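Local coordinates for RabGAP/TBC protein (Chlamydomonas reinhardtii, PDB 4P17), which is of unknown function but is a flagellar protein with the TBC domain found in Rab GTPase-activating proteins, at residues A88-N93 / A172-A177; S142-R147 / L179-L184; A132-V137 / L160-L165. All blocks are in the same frame, centred on the assembly; numbering follows the deposited sequence.

Contact 1 of 3, residues A88-N93 / A172-A177; sequences AGHAAN and AFWLLA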
loop_
_atom_site.group_PDB
_atom_site.type_symbol
_atom_site.label_atom_id
_atom_site.label_comp_id
_atom_site.label_asym_id
_atom_site.label_seq_id
_atom_site.Cartn_x
_atom_site.Cartn_y
_atom_site.Cartn_z
ATOM N N ALA A 88 -6.854 -6.203 -20.790
ATOM C CA ALA A 88 -6.852 -6.727 -22.151
ATOM C C ALA A 88 -8.043 -7.647 -22.408
ATOM O O ALA A 88 -8.370 -7.919 -23.565
ATOM C CB ALA A 88 -5.553 -7.455 -22.427
ATOM N N GLY A 89 -8.677 -8.116 -21.333
ATOM C CA GLY A 89 -9.834 -8.981 -21.418
ATOM C C GLY A 89 -11.145 -8.220 -21.457
ATOM O O GLY A 89 -12.214 -8.819 -21.437
ATOM N N HIS A 90 -11.052 -6.891 -21.488
ATOM C CA HIS A 90 -12.209 -6.042 -21.683
ATOM C C HIS A 90 -12.016 -5.204 -22.944
ATOM O O HIS A 90 -10.913 -5.148 -23.509
ATOM C CB HIS A 90 -12.432 -5.152 -20.445
ATOM C CG HIS A 90 -12.819 -5.924 -19.223
ATOM N ND1 HIS A 90 -11.916 -6.677 -18.500
ATOM C CD2 HIS A 90 -14.019 -6.073 -18.612
ATOM C CE1 HIS A 90 -12.547 -7.248 -17.486
ATOM N NE2 HIS A 90 -13.821 -6.899 -17.531
ATOM N N ALA A 91 -13.094 -4.576 -23.402
ATOM C CA ALA A 91 -13.028 -3.710 -24.575
ATOM C C ALA A 91 -12.254 -2.445 -24.223
ATOM O O ALA A 91 -12.183 -2.069 -23.053
ATOM C CB ALA A 91 -14.431 -3.370 -25.073
ATOM N N ALA A 92 -11.685 -1.780 -25.224
ATOM C CA ALA A 92 -10.787 -0.638 -24.971
ATOM C C ALA A 92 -11.513 0.563 -24.375
ATOM O O ALA A 92 -10.896 1.420 -23.738
ATOM C CB ALA A 92 -10.077 -0.232 -26.244
ATOM N N ASN A 93 -12.826 0.625 -24.580
ATOM C CA ASN A 93 -13.614 1.761 -24.102
ATOM C C ASN A 93 -14.277 1.446 -22.769
ATOM O O ASN A 93 -15.126 2.201 -22.310
ATOM C CB ASN A 93 -14.687 2.154 -25.127
ATOM C CG ASN A 93 -15.715 1.075 -25.330
ATOM O OD1 ASN A 93 -15.498 -0.081 -24.960
ATOM N ND2 ASN A 93 -16.856 1.440 -25.929
ATOM N N ALA A 172 -4.868 3.036 -12.737
ATOM C CA ALA A 172 -5.264 2.944 -11.340
ATOM C C ALA A 172 -6.536 2.122 -11.193
ATOM O O ALA A 172 -6.641 1.282 -10.311
ATOM C CB ALA A 172 -5.420 4.341 -10.770
ATOM N N PHE A 173 -7.495 2.321 -12.099
ATOM C CA PHE A 173 -8.697 1.513 -12.119
ATOM C C PHE A 173 -8.411 0.003 -12.289
ATOM O O PHE A 173 -8.952 -0.826 -11.583
ATOM C CB PHE A 173 -9.620 2.003 -13.243
ATOM C CG PHE A 173 -10.818 1.129 -13.454
ATOM C CD1 PHE A 173 -11.991 1.345 -12.732
ATOM C CD2 PHE A 173 -10.784 0.120 -14.410
ATOM C CE1 PHE A 173 -13.103 0.556 -12.940
ATOM C CE2 PHE A 173 -11.884 -0.710 -14.609
ATOM C CZ PHE A 173 -13.045 -0.480 -13.899
ATOM N N TRP A 174 -7.525 -0.362 -13.205
ATOM C CA TRP A 174 -7.281 -1.770 -13.437
ATOM C C TRP A 174 -6.416 -2.382 -12.302
ATOM O O TRP A 174 -6.578 -3.561 -11.950
ATOM C CB TRP A 174 -6.651 -1.965 -14.820
ATOM C CG TRP A 174 -7.666 -1.745 -15.886
ATOM C CD1 TRP A 174 -7.686 -0.759 -16.827
ATOM C CD2 TRP A 174 -8.835 -2.543 -16.117
ATOM N NE1 TRP A 174 -8.795 -0.906 -17.648
ATOM C CE2 TRP A 174 -9.522 -1.981 -17.218
ATOM C CE3 TRP A 174 -9.366 -3.675 -15.498
ATOM C CZ2 TRP A 174 -10.713 -2.524 -17.710
ATOM C CZ3 TRP A 174 -10.562 -4.191 -15.959
ATOM C CH2 TRP A 174 -11.216 -3.621 -17.067
ATOM N N LEU A 175 -5.559 -1.575 -11.695
ATOM C CA LEU A 175 -4.758 -2.061 -10.557
ATOM C C LEU A 175 -5.654 -2.275 -9.333
ATOM O O LEU A 175 -5.492 -3.255 -8.605
ATOM C CB LEU A 175 -3.609 -1.101 -10.243
ATOM C CG LEU A 175 -2.591 -1.536 -9.177
ATOM C CD1 LEU A 175 -1.711 -2.730 -9.619
ATOM C CD2 LEU A 175 -1.678 -0.363 -8.852
ATOM N N LEU A 176 -6.593 -1.360 -9.105
ATOM C CA LEU A 176 -7.575 -1.512 -8.046
ATOM C C LEU A 176 -8.398 -2.804 -8.284
ATOM O O LEU A 176 -8.634 -3.584 -7.370
ATOM C CB LEU A 176 -8.476 -0.278 -7.992
ATOM C CG LEU A 176 -9.562 -0.309 -6.912
ATOM C CD1 LEU A 176 -8.959 -0.308 -5.494
ATOM C CD2 LEU A 176 -10.506 0.865 -7.095
ATOM N N ALA A 177 -8.834 -3.040 -9.526
ATOM C CA ALA A 177 -9.571 -4.262 -9.832
ATOM C C ALA A 177 -8.738 -5.499 -9.510
ATOM O O ALA A 177 -9.209 -6.433 -8.840
ATOM C CB ALA A 177 -9.978 -4.286 -11.312
#
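H90 and W174 meet ring to ring, the imidazole from the loop after helix 83-88 and the indole from helix 169-183. The pair is aromatic but slanted: the H90 ring and the six-membered ring of W174 have centroids 4.9 Å apart and planes at 44°. One indole corner does most of the touching. W174 CH2 sits over one face of the imidazole, off toward its rim, 3.4 Å from H90 ND1 and 3.5 Å from H90 CG. In W174, CG lies beside the backbone N and anti to the carbonyl carbon (chi1 -73°), which sends the long indole out to the loop. A tryptophan suits this place because its far benzo edge can bridge the gap between the two backbones. Its indole also receives F173, whose CE2 lies over the centre of one indole face.

The polar bonds are made elsewhere. Histidine suits position 90 because its flat ring can lie against the indole while ND1 is hydrogen-bonded to K86 O, and W174 NE1 is hydrogen-bonded to E170 OE2, one turn earlier. Around the site, W174 packs on A83, K86 and K87 of helix 83-88, Y94 of helix 94-102 meets H90, and F173 packs on A140 of helix 128-144.

Contact 2 of 3, residues S142-R147 / L179-L184; sequences SVHNER and LVEDIL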
loop_
_atom_site.group_PDB
_atom_site.type_symbol
_atom_site.label_atom_id
_atom_site.label_comp_id
_atom_site.label_asym_id
_atom_site.label_seq_id
_atom_site.Cartn_x
_atom_site.Cartn_y
_atom_site.Cartn_z
ATOM N N SER A 142 -16.950 1.422 -8.505
ATOM C CA SER A 142 -18.130 1.129 -7.682
ATOM C C SER A 142 -19.307 0.562 -8.473
ATOM O O SER A 142 -20.140 -0.183 -7.927
ATOM C CB SER A 142 -18.576 2.399 -6.945
ATOM O OG SER A 142 -19.295 3.257 -7.806
ATOM N N VAL A 143 -19.381 0.921 -9.753
ATOM C CA VAL A 143 -20.370 0.344 -10.664
ATOM C C VAL A 143 -19.827 -0.898 -11.378
ATOM O O VAL A 143 -20.591 -1.799 -11.717
ATOM C CB VAL A 143 -20.855 1.379 -11.703
ATOM C CG1 VAL A 143 -21.560 2.538 -10.973
ATOM C CG2 VAL A 143 -19.706 1.902 -12.568
ATOM N N HIS A 144 -18.519 -0.965 -11.579
ATOM C CA HIS A 144 -17.900 -2.142 -12.190
ATOM C C HIS A 144 -18.059 -3.386 -11.319
ATOM O O HIS A 144 -18.297 -4.479 -11.811
ATOM C CB HIS A 144 -16.441 -1.841 -12.440
ATOM C CG HIS A 144 -15.574 -3.031 -12.517
ATOM N ND1 HIS A 144 -15.516 -3.851 -13.620
ATOM C CD2 HIS A 144 -14.684 -3.523 -11.628
ATOM C CE1 HIS A 144 -14.632 -4.808 -13.394
ATOM N NE2 HIS A 144 -14.107 -4.620 -12.201
ATOM N N ASN A 145 -17.890 -3.188 -10.017
ATOM C CA ASN A 145 -17.973 -4.225 -9.003
ATOM C C ASN A 145 -18.972 -3.764 -7.979
ATOM O O ASN A 145 -18.648 -3.159 -6.967
ATOM C CB ASN A 145 -16.597 -4.456 -8.384
ATOM C CG ASN A 145 -16.578 -5.623 -7.429
ATOM O OD1 ASN A 145 -17.621 -6.089 -6.979
ATOM N ND2 ASN A 145 -15.392 -6.083 -7.100
ATOM N N GLU A 146 -20.237 -3.996 -8.291
ATOM C CA GLU A 146 -21.313 -3.507 -7.457
ATOM C C GLU A 146 -21.350 -4.237 -6.126
ATOM O O GLU A 146 -21.910 -3.725 -5.159
ATOM C CB GLU A 146 -22.658 -3.663 -8.187
ATOM N N ARG A 147 -20.778 -5.441 -6.078
ATOM C CA ARG A 147 -20.883 -6.247 -4.865
ATOM C C ARG A 147 -20.030 -5.596 -3.794
ATOM O O ARG A 147 -20.408 -5.567 -2.623
ATOM C CB ARG A 147 -20.458 -7.709 -5.110
ATOM N N LEU A 179 -6.361 -5.782 -7.429
ATOM C CA LEU A 179 -6.165 -5.859 -5.984
ATOM C C LEU A 179 -7.359 -6.443 -5.241
ATOM O O LEU A 179 -7.232 -7.369 -4.440
ATOM C CB LEU A 179 -5.845 -4.452 -5.477
ATOM C CG LEU A 179 -5.841 -4.244 -3.977
ATOM C CD1 LEU A 179 -4.534 -4.812 -3.395
ATOM C CD2 LEU A 179 -5.988 -2.787 -3.641
ATOM N N VAL A 180 -8.516 -5.868 -5.497
ATOM C CA VAL A 180 -9.769 -6.270 -4.887
ATOM C C VAL A 180 -10.187 -7.641 -5.359
ATOM O O VAL A 180 -10.641 -8.449 -4.555
ATOM C CB VAL A 180 -10.885 -5.279 -5.222
ATOM C CG1 VAL A 180 -12.195 -5.704 -4.617
ATOM C CG2 VAL A 180 -10.523 -3.901 -4.730
ATOM N N GLU A 181 -10.075 -7.897 -6.661
ATOM C CA GLU A 181 -10.677 -9.103 -7.202
ATOM C C GLU A 181 -9.771 -10.328 -7.169
ATOM O O GLU A 181 -10.277 -11.450 -7.080
ATOM C CB GLU A 181 -11.153 -8.836 -8.625
ATOM C CG GLU A 181 -12.122 -7.664 -8.670
ATOM C CD GLU A 181 -12.335 -7.098 -10.048
ATOM O OE1 GLU A 181 -12.163 -7.814 -11.075
ATOM O OE2 GLU A 181 -12.648 -5.898 -10.108
ATOM N N ASP A 182 -8.450 -10.134 -7.240
ATOM C CA ASP A 182 -7.525 -11.253 -7.522
ATOM C C ASP A 182 -6.430 -11.414 -6.464
ATOM O O ASP A 182 -5.958 -12.507 -6.229
ATOM C CB ASP A 182 -6.867 -11.071 -8.898
ATOM C CG ASP A 182 -7.893 -10.980 -10.013
ATOM O OD1 ASP A 182 -8.923 -11.675 -9.913
ATOM O OD2 ASP A 182 -7.674 -10.226 -10.971
ATOM N N ILE A 183 -6.053 -10.317 -5.828
ATOM C CA ILE A 183 -4.929 -10.339 -4.889
ATOM C C ILE A 183 -5.429 -10.470 -3.445
ATOM O O ILE A 183 -5.036 -11.413 -2.745
ATOM C CB ILE A 183 -4.067 -9.115 -5.041
ATOM C CG1 ILE A 183 -3.460 -9.096 -6.459
ATOM C CG2 ILE A 183 -2.949 -9.131 -3.991
ATOM C CD1 ILE A 183 -2.540 -7.889 -6.746
ATOM N N LEU A 184 -6.300 -9.570 -3.009
ATOM C CA LEU A 184 -6.854 -9.657 -1.651
ATOM C C LEU A 184 -7.895 -10.777 -1.599
ATOM O O LEU A 184 -8.454 -11.156 -2.617
ATOM C CB LEU A 184 -7.472 -8.333 -1.231
ATOM C CG LEU A 184 -6.526 -7.113 -1.216
ATOM C CD1 LEU A 184 -7.326 -5.813 -1.212
ATOM C CD2 LEU A 184 -5.578 -7.141 -0.045
#
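The imidazole of H144 takes E181 at its edge: OE2 lies close to the ring plane, and H144 NE2 donates to E181 OE2 over 2.9 Å with an N-H...O angle of 146°. The nitrogen arrives on the syn side of the carboxylate, 22° out of its plane, while ring and carboxylate are turned 31° from each other. F173 meets the imidazole edge to face, and the Y141 ring also approaches it. With CG anti to the backbone N, H144 extends from helix 128-144 to meet the extended glutamate. Histidine suits the position because both ring nitrogens are used, ND1 being hydrogen-bonded to Y94 OH.

Both segments lie at helix ends within the all-helical TBC domain. N145 is the first residue beyond helix 128-144, and helix 169-183 closes with a pi-type turn in which L184 N binds L179 O.

N145 ND2 packs 4.0 Å from E181 CG and 4.1 Å from V180 CG1. Asparagine suits this helix end because its amide both gives and accepts: ND2 is hydrogen-bonded to Y141 OH and OD1 to V148 N. The Y141 hydroxyl also binds E181 OE2, while K86 forms a salt bridge to E181 OE1 and would probably stabilise the carboxylate's negative charge.

Contact 3 of 3, residues A132-V137 / L160-L165; sequences AALCRV and LMLVAL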
loop_
_atom_site.group_PDB
_atom_site.type_symbol
_atom_site.label_atom_id
_atom_site.label_comp_id
_atom_site.label_asym_id
_atom_site.label_seq_id
_atom_site.Cartn_x
_atom_site.Cartn_y
_atom_site.Cartn_z
ATOM N N ALA A 132 -11.042 15.213 -8.813
ATOM C CA ALA A 132 -11.975 14.728 -9.851
ATOM C C ALA A 132 -11.500 13.414 -10.405
ATOM O O ALA A 132 -12.288 12.500 -10.607
ATOM C CB ALA A 132 -12.146 15.732 -10.953
ATOM N N ALA A 133 -10.195 13.304 -10.602
ATOM C CA ALA A 133 -9.593 12.062 -11.077
ATOM C C ALA A 133 -9.820 10.918 -10.117
ATOM O O ALA A 133 -10.226 9.832 -10.501
ATOM C CB ALA A 133 -8.099 12.268 -11.294
ATOM N N LEU A 134 -9.613 11.188 -8.839
ATOM C CA LEU A 134 -9.760 10.166 -7.826
ATOM C C LEU A 134 -11.218 9.732 -7.752
ATOM O O LEU A 134 -11.547 8.552 -7.622
ATOM C CB LEU A 134 -9.245 10.714 -6.507
ATOM C CG LEU A 134 -9.261 9.793 -5.293
ATOM C CD1 LEU A 134 -7.948 9.882 -4.547
ATOM C CD2 LEU A 134 -10.382 10.208 -4.427
ATOM N N CYS A 135 -12.108 10.695 -7.881
ATOM C CA CYS A 135 -13.532 10.391 -7.825
ATOM C C CYS A 135 -13.941 9.558 -9.040
ATOM O O CYS A 135 -14.706 8.603 -8.911
ATOM C CB CYS A 135 -14.359 11.674 -7.743
ATOM S SG CYS A 135 -14.322 12.454 -6.113
ATOM N N ARG A 136 -13.426 9.907 -10.212
ATOM C CA ARG A 136 -13.747 9.157 -11.422
ATOM C C ARG A 136 -13.369 7.688 -11.279
ATOM O O ARG A 136 -14.169 6.803 -11.530
ATOM C CB ARG A 136 -13.045 9.769 -12.633
ATOM C CG ARG A 136 -13.804 10.939 -13.225
ATOM C CD ARG A 136 -13.275 11.329 -14.616
ATOM N NE ARG A 136 -11.873 11.706 -14.577
ATOM C CZ ARG A 136 -11.436 12.941 -14.363
ATOM N NH1 ARG A 136 -12.283 13.941 -14.160
ATOM N NH2 ARG A 136 -10.139 13.185 -14.346
ATOM N N VAL A 137 -12.166 7.426 -10.786
ATOM C CA VAL A 137 -11.732 6.034 -10.656
ATOM C C VAL A 137 -12.625 5.272 -9.693
ATOM O O VAL A 137 -13.030 4.126 -9.961
ATOM C CB VAL A 137 -10.286 5.971 -10.182
ATOM C CG1 VAL A 137 -9.870 4.523 -9.839
ATOM C CG2 VAL A 137 -9.397 6.553 -11.242
ATOM N N LEU A 160 -2.979 7.063 -3.707
ATOM C CA LEU A 160 -1.572 6.742 -3.844
ATOM C C LEU A 160 -1.318 6.017 -5.136
ATOM O O LEU A 160 -0.266 6.182 -5.721
ATOM C CB LEU A 160 -1.064 5.926 -2.642
ATOM C CG LEU A 160 0.085 6.535 -1.839
ATOM C CD1 LEU A 160 -0.217 7.927 -1.365
ATOM C CD2 LEU A 160 0.346 5.625 -0.625
ATOM N N MET A 161 -2.279 5.221 -5.610
ATOM C CA MET A 161 -2.113 4.595 -6.905
ATOM C C MET A 161 -1.980 5.660 -7.998
ATOM O O MET A 161 -1.083 5.578 -8.842
ATOM C CB MET A 161 -3.280 3.673 -7.219
ATOM C CG MET A 161 -3.274 2.372 -6.475
ATOM S SD MET A 161 -4.685 1.445 -7.122
ATOM C CE MET A 161 -4.559 -0.069 -6.146
ATOM N N LEU A 162 -2.854 6.664 -7.960
ATOM C CA LEU A 162 -2.774 7.749 -8.949
ATOM C C LEU A 162 -1.388 8.413 -8.957
ATOM O O LEU A 162 -0.789 8.610 -10.002
ATOM C CB LEU A 162 -3.875 8.779 -8.706
ATOM C CG LEU A 162 -5.293 8.369 -9.126
ATOM C CD1 LEU A 162 -6.296 9.400 -8.622
ATOM C CD2 LEU A 162 -5.422 8.172 -10.640
ATOM N N VAL A 163 -0.862 8.715 -7.779
ATOM C CA VAL A 163 0.415 9.400 -7.714
ATOM C C VAL A 163 1.561 8.490 -8.181
ATOM O O VAL A 163 2.461 8.943 -8.890
ATOM C CB VAL A 163 0.684 9.931 -6.290
ATOM C CG1 VAL A 163 2.046 10.503 -6.198
ATOM C CG2 VAL A 163 -0.338 11.015 -5.910
ATOM N N ALA A 164 1.535 7.219 -7.784
ATOM C CA ALA A 164 2.594 6.269 -8.164
ATOM C C ALA A 164 2.555 5.930 -9.638
ATOM O O ALA A 164 3.573 5.512 -10.193
ATOM C CB ALA A 164 2.475 4.981 -7.347
ATOM N N LEU A 165 1.368 6.040 -10.232
ATOM C CA LEU A 165 1.126 5.678 -11.632
ATOM C C LEU A 165 1.102 6.907 -12.560
ATOM O O LEU A 165 0.509 6.860 -13.622
ATOM C CB LEU A 165 -0.198 4.916 -11.759
ATOM C CG LEU A 165 -0.266 3.562 -11.029
ATOM C CD1 LEU A 165 -1.667 3.017 -11.093
ATOM C CD2 LEU A 165 0.722 2.577 -11.641
#
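L162 of helix 153-164 pushes its forked end against A133, L134 and V137 of helix 128-144. With CG swung away from its own carbonyl, L162 points this fork at the other helix, and chi2 of 171° spreads the two methyls toward different neighbours. CD1 goes to the backbone of the other helix: it lies 3.6 Å from L134 CA and 4.1 Å from A133 C, and it also touches L134 CB at 3.9 Å. CD2 takes the other direction, reaching V137 CG2 at 4.3 Å.

The residues it meets are matched to this shape. A133, with only a methyl, lets the leucine come right down to the helix backbone, and CB of A133 lies 4.3 Å from L162 CD1. L134 touches the leucine through its CB and carries its branch on to S115, while a chi2 of 135°, far from a staggered value, marks an unusual twist of that branch. Valine suits position 137 because it offers a compact methyl, CG2, to L162 CD2.

The two helix segments cross at 116°, their axes 10.7 Å apart at closest, and the joint is wholly apolar and buried. Helix 169-183 flanks it, with A172 against L162 and E169 against A133 and V137. Beyond, Y95 of helix 94-102 touches V137, and helix 243-256 packs on L160 and M161.

How the contacts relate
All three contacts belong to the TBC domain and are drawn from one group of packed helices. Contacts 1 and 2 share helix 169-183, with centres about 11 Å apart; contacts 2 and 3 share helix 128-144, with centres about 16 Å apart; the centres of contacts 1 and 3 lie about 14 Å apart. Along the chain contact 3 is nested inside the loop closed by contact 1, whereas contact 2 crosses both. They also touch: A177 CB packs 4.2 Å from H144 NE2, and A172 N lies 3.6 Å from L165 CD1. Helix 169-183 thus ties the loop after helix 83-88 to helices 128-144 and 153-164, joining chain-distant parts into one helical unit.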